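Local coordinates for DUF4440 domain-containing protein (Prochlorococcus marinus, PDB 3HZP), which is of unknown function but adopts the NTF2-like fold, a curved mixed sheet packed against helices, and pairs with a second copy of itself, at residues D27-P38 against K113-S121. Residues are numbered along the deposited sequence; the frame is centred on the assembly and turned at random.
Sequences DNATADFLFIRP and KVAWMQRSS
Phe35 and Ile36 pair in parallel with Met117 and Gln118: Met117 N donates to Leu34 O, Ile36 N to Met117 O (2.8 Å), and Arg119 N to Ile36 O in a nearly straight bond (175°). Farther back, past the classic bulge that Ala115 and Trp116 form opposite Ile104, Val114 N reaches Asn28 O and Thr30 N reaches Val114 O, joining the end of helix 24-28 to the same strand. On the helix-covered face, the selenium of Met117, deposited as selenomethionine, lies in the plane of the Phe35 ring, 3.7 Å from CE1, a Met-aromatic contact at the ring edge. CZ of that ring meets Arg119 CD at 3.6 Å. On the other face, Ile36 CG1 touches Trp116 CZ2 at 3.5 Å, while Leu34 CB rests by CZ3; Trp116 NE1 and Gln118 OE1 both hydrogen-bond to Thr102 OG1 of the second subunit. With chi1 at 64°, Arg119 sends its chain past Phe35 and Pro38, and the bend at chi3 lets NE (2.9 Å) and NH2 grip Ser120 O together, while NH1 forms a salt bridge to Asp97. Replacing Arg119 by an alanine removes this grip, and is likely to leave Asp97 without its charged mate and open a gap beside Phe35 and Pro38. Here the Phe35-Met117 face is apolar, with charged Arg119 at its end, while the Ile36-Trp116 face mixes apolar packing with polar groups satisfied across the dimer.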
loop_
_atom_site.group_PDB
_atom_site.type_symbol
_atom_site.label_atom_id
_atom_site.label_comp_id
_atom_site.label_asym_id
_atom_site.label_seq_id
_atom_site.Cartn_x
_atom_site.Cartn_y
_atom_site.Cartn_z
ATOM N N ASP A 27 4.809 -4.214 -19.561
ATOM C CA ASP A 27 3.970 -5.201 -20.255
ATOM C C ASP A 27 2.717 -5.667 -19.502
ATOM O O ASP A 27 1.743 -6.127 -20.098
ATOM C CB ASP A 27 4.829 -6.451 -20.497
ATOM C CG ASP A 27 6.184 -6.123 -21.103
ATOM O OD1 ASP A 27 6.223 -5.399 -22.128
ATOM O OD2 ASP A 27 7.209 -6.590 -20.556
ATOM N N ASN A 28 2.738 -5.560 -18.193
ATOM C CA ASN A 28 1.714 -6.197 -17.413
ATOM C C ASN A 28 0.864 -5.256 -16.612
ATOM O O ASN A 28 -0.146 -5.656 -16.040
ATOM C CB ASN A 28 2.366 -7.225 -16.496
ATOM C CG ASN A 28 2.926 -8.375 -17.277
ATOM O OD1 ASN A 28 2.235 -9.376 -17.472
ATOM N ND2 ASN A 28 4.155 -8.213 -17.808
ATOM N N ALA A 29 1.273 -3.999 -16.543
ATOM C CA ALA A 29 0.588 -3.073 -15.710
ATOM C C ALA A 29 -0.372 -2.245 -16.541
ATOM O O ALA A 29 -0.162 -2.037 -17.748
ATOM C CB ALA A 29 1.570 -2.177 -14.928
ATOM N N THR A 30 -1.398 -1.766 -15.862
ATOM C CA THR A 30 -2.358 -0.855 -16.454
ATOM C C THR A 30 -1.676 0.492 -16.673
ATOM O O THR A 30 -0.662 0.812 -16.061
ATOM C CB THR A 30 -3.551 -0.614 -15.528
ATOM O OG1 THR A 30 -3.090 -0.025 -14.306
ATOM C CG2 THR A 30 -4.280 -1.908 -15.194
ATOM N N ALA A 31 -2.211 1.297 -17.579
ATOM C CA ALA A 31 -1.600 2.578 -17.904
ATOM C C ALA A 31 -1.471 3.513 -16.733
ATOM O O ALA A 31 -0.576 4.372 -16.728
ATOM C CB ALA A 31 -2.423 3.291 -18.999
ATOM N N ASP A 32 -2.403 3.438 -15.815
ATOM C CA ASP A 32 -2.389 4.345 -14.652
ATOM C C ASP A 32 -1.736 3.734 -13.400
ATOM O O ASP A 32 -1.825 4.275 -12.306
ATOM C CB ASP A 32 -3.788 4.869 -14.391
ATOM C CG ASP A 32 -4.732 3.812 -13.976
ATOM O OD1 ASP A 32 -4.525 2.605 -14.268
ATOM O OD2 ASP A 32 -5.774 4.201 -13.408
ATOM N N PHE A 33 -1.091 2.595 -13.579
ATOM C CA PHE A 33 -0.281 1.989 -12.521
ATOM C C PHE A 33 0.799 2.943 -12.042
ATOM O O PHE A 33 1.459 3.594 -12.834
ATOM C CB PHE A 33 0.413 0.757 -13.080
ATOM C CG PHE A 33 1.474 0.188 -12.168
ATOM C CD1 PHE A 33 1.150 -0.707 -11.194
ATOM C CD2 PHE A 33 2.796 0.549 -12.303
ATOM C CE1 PHE A 33 2.098 -1.201 -10.324
ATOM C CE2 PHE A 33 3.762 0.048 -11.415
ATOM C CZ PHE A 33 3.427 -0.830 -10.461
ATOM N N LEU A 34 1.009 2.946 -10.724
ATOM C CA LEU A 34 2.223 3.481 -10.127
ATOM C C LEU A 34 2.733 2.507 -9.079
ATOM O O LEU A 34 1.964 1.761 -8.479
ATOM C CB LEU A 34 1.997 4.848 -9.490
ATOM C CG LEU A 34 1.580 5.966 -10.398
ATOM C CD1 LEU A 34 1.113 7.213 -9.625
ATOM C CD2 LEU A 34 2.692 6.369 -11.368
ATOM N N PHE A 35 4.036 2.555 -8.872
ATOM C CA PHE A 35 4.760 1.809 -7.853
ATOM C C PHE A 35 5.181 2.791 -6.779
ATOM O O PHE A 35 5.891 3.768 -7.081
ATOM C CB PHE A 35 6.014 1.163 -8.491
ATOM C CG PHE A 35 6.866 0.388 -7.539
ATOM C CD1 PHE A 35 6.621 -0.946 -7.318
ATOM C CD2 PHE A 35 7.929 1.003 -6.886
ATOM C CE1 PHE A 35 7.417 -1.674 -6.435
ATOM C CE2 PHE A 35 8.748 0.258 -6.020
ATOM C CZ PHE A 35 8.483 -1.050 -5.829
ATOM N N ILE A 36 4.706 2.595 -5.553
ATOM C CA ILE A 36 4.981 3.502 -4.436
ATOM C C ILE A 36 6.146 2.975 -3.645
ATOM O O ILE A 36 6.080 1.915 -3.058
ATOM C CB ILE A 36 3.750 3.728 -3.555
ATOM C CG1 ILE A 36 2.541 4.168 -4.383
ATOM C CG2 ILE A 36 4.060 4.761 -2.475
ATOM C CD1 ILE A 36 2.787 5.380 -5.310
ATOM N N ARG A 37 7.251 3.716 -3.708
ATOM C CA ARG A 37 8.474 3.393 -2.985
ATOM C C ARG A 37 8.298 3.576 -1.477
ATOM O O ARG A 37 7.331 4.239 -1.019
ATOM C CB ARG A 37 9.597 4.278 -3.490
ATOM C CG ARG A 37 9.994 3.990 -4.922
ATOM C CD ARG A 37 11.043 5.008 -5.414
ATOM N NE ARG A 37 10.387 6.191 -5.925
ATOM C CZ ARG A 37 11.003 7.179 -6.574
ATOM N NH1 ARG A 37 12.319 7.156 -6.707
ATOM N NH2 ARG A 37 10.289 8.184 -7.082
ATOM N N PRO A 38 9.238 3.049 -0.685
ATOM C CA PRO A 38 9.127 3.203 0.763
ATOM C C PRO A 38 9.025 4.656 1.219
ATOM O O PRO A 38 8.390 4.926 2.253
ATOM C CB PRO A 38 10.424 2.561 1.276
ATOM C CG PRO A 38 10.701 1.482 0.264
ATOM C CD PRO A 38 10.371 2.165 -1.027
ATOM N N LYS A 113 -4.233 -7.599 -14.989
ATOM C CA LYS A 113 -3.098 -6.694 -15.024
ATOM C C LYS A 113 -2.882 -6.092 -13.641
ATOM O O LYS A 113 -3.814 -5.895 -12.883
ATOM C CB LYS A 113 -3.306 -5.556 -16.043
ATOM C CG LYS A 113 -3.438 -6.082 -17.456
ATOM C CD LYS A 113 -3.521 -4.978 -18.465
ATOM C CE LYS A 113 -2.168 -4.366 -18.743
ATOM N NZ LYS A 113 -2.123 -3.526 -20.014
ATOM N N VAL A 114 -1.630 -5.832 -13.293
ATOM C CA VAL A 114 -1.360 -5.159 -12.029
ATOM C C VAL A 114 -1.698 -3.663 -12.198
ATOM O O VAL A 114 -1.315 -3.061 -13.216
ATOM C CB VAL A 114 0.071 -5.450 -11.546
ATOM C CG1 VAL A 114 1.140 -4.870 -12.502
ATOM C CG2 VAL A 114 0.258 -4.932 -10.128
ATOM N N ALA A 115 -2.490 -3.116 -11.263
ATOM C CA ALA A 115 -3.033 -1.789 -11.257
ATOM C C ALA A 115 -2.348 -0.865 -10.269
ATOM O O ALA A 115 -2.432 0.361 -10.415
ATOM C CB ALA A 115 -4.540 -1.822 -10.969
ATOM N N TRP A 116 -1.726 -1.419 -9.236
ATOM C CA TRP A 116 -1.154 -0.581 -8.165
ATOM C C TRP A 116 -0.240 -1.442 -7.331
ATOM O O TRP A 116 -0.497 -2.617 -7.099
ATOM C CB TRP A 116 -2.245 0.006 -7.268
ATOM C CG TRP A 116 -1.767 1.085 -6.422
ATOM C CD1 TRP A 116 -1.477 1.020 -5.088
ATOM C CD2 TRP A 116 -1.536 2.436 -6.819
ATOM N NE1 TRP A 116 -1.032 2.248 -4.646
ATOM C CE2 TRP A 116 -1.059 3.133 -5.676
ATOM C CE3 TRP A 116 -1.677 3.122 -8.019
ATOM C CZ2 TRP A 116 -0.729 4.462 -5.718
ATOM C CZ3 TRP A 116 -1.356 4.468 -8.057
ATOM C CH2 TRP A 116 -0.895 5.115 -6.897
HETATM N N MSE A 117 0.843 -0.867 -6.836
HETATM C CA MSE A 117 1.709 -1.573 -5.891
HETATM C C MSE A 117 2.420 -0.561 -4.974
HETATM O O MSE A 117 3.017 0.383 -5.478
HETATM C CB MSE A 117 2.747 -2.407 -6.626
HETATM C CG MSE A 117 3.675 -3.210 -5.716
HETATM SE SE MSE A 117 4.934 -4.357 -6.651
HETATM C CE MSE A 117 3.592 -5.619 -7.327
ATOM N N GLN A 118 2.342 -0.793 -3.661
ATOM C CA GLN A 118 3.085 -0.035 -2.679
ATOM C C GLN A 118 3.899 -0.993 -1.847
ATOM O O GLN A 118 3.386 -1.999 -1.359
ATOM C CB GLN A 118 2.137 0.794 -1.787
ATOM C CG GLN A 118 2.867 1.584 -0.684
ATOM C CD GLN A 118 2.099 2.732 -0.079
ATOM O OE1 GLN A 118 0.987 3.046 -0.513
ATOM N NE2 GLN A 118 2.698 3.407 0.879
ATOM N N ARG A 119 5.161 -0.655 -1.645
ATOM C CA ARG A 119 6.058 -1.444 -0.818
ATOM C C ARG A 119 6.581 -0.690 0.381
ATOM O O ARG A 119 6.765 0.523 0.339
ATOM C CB ARG A 119 7.251 -2.001 -1.607
ATOM C CG ARG A 119 8.197 -0.968 -2.174
ATOM C CD ARG A 119 9.585 -1.548 -2.447
ATOM N NE ARG A 119 10.286 -1.808 -1.210
ATOM C CZ ARG A 119 11.354 -2.579 -1.081
ATOM N NH1 ARG A 119 11.889 -3.167 -2.137
ATOM N NH2 ARG A 119 11.888 -2.764 0.109
ATOM N N SER A 120 6.898 -1.446 1.425
ATOM C CA SER A 120 7.476 -0.911 2.646
ATOM C C SER A 120 9.004 -0.913 2.552
ATOM O O SER A 120 9.570 -1.404 1.587
ATOM C CB SER A 120 7.044 -1.735 3.861
ATOM O OG SER A 120 7.667 -3.031 3.874
ATOM N N SER A 121 9.656 -0.445 3.605
ATOM C CA SER A 121 11.072 -0.710 3.771
ATOM C C SER A 121 11.307 -2.238 3.839
ATOM O O SER A 121 10.390 -3.070 4.039
ATOM C CB SER A 121 11.595 0.055 4.997
ATOM O OG SER A 121 11.589 1.468 4.768
HETATM O O HOH W 1 -4.648 1.574 -11.735
HETATM O O HOH W 2 5.550 2.863 1.014
#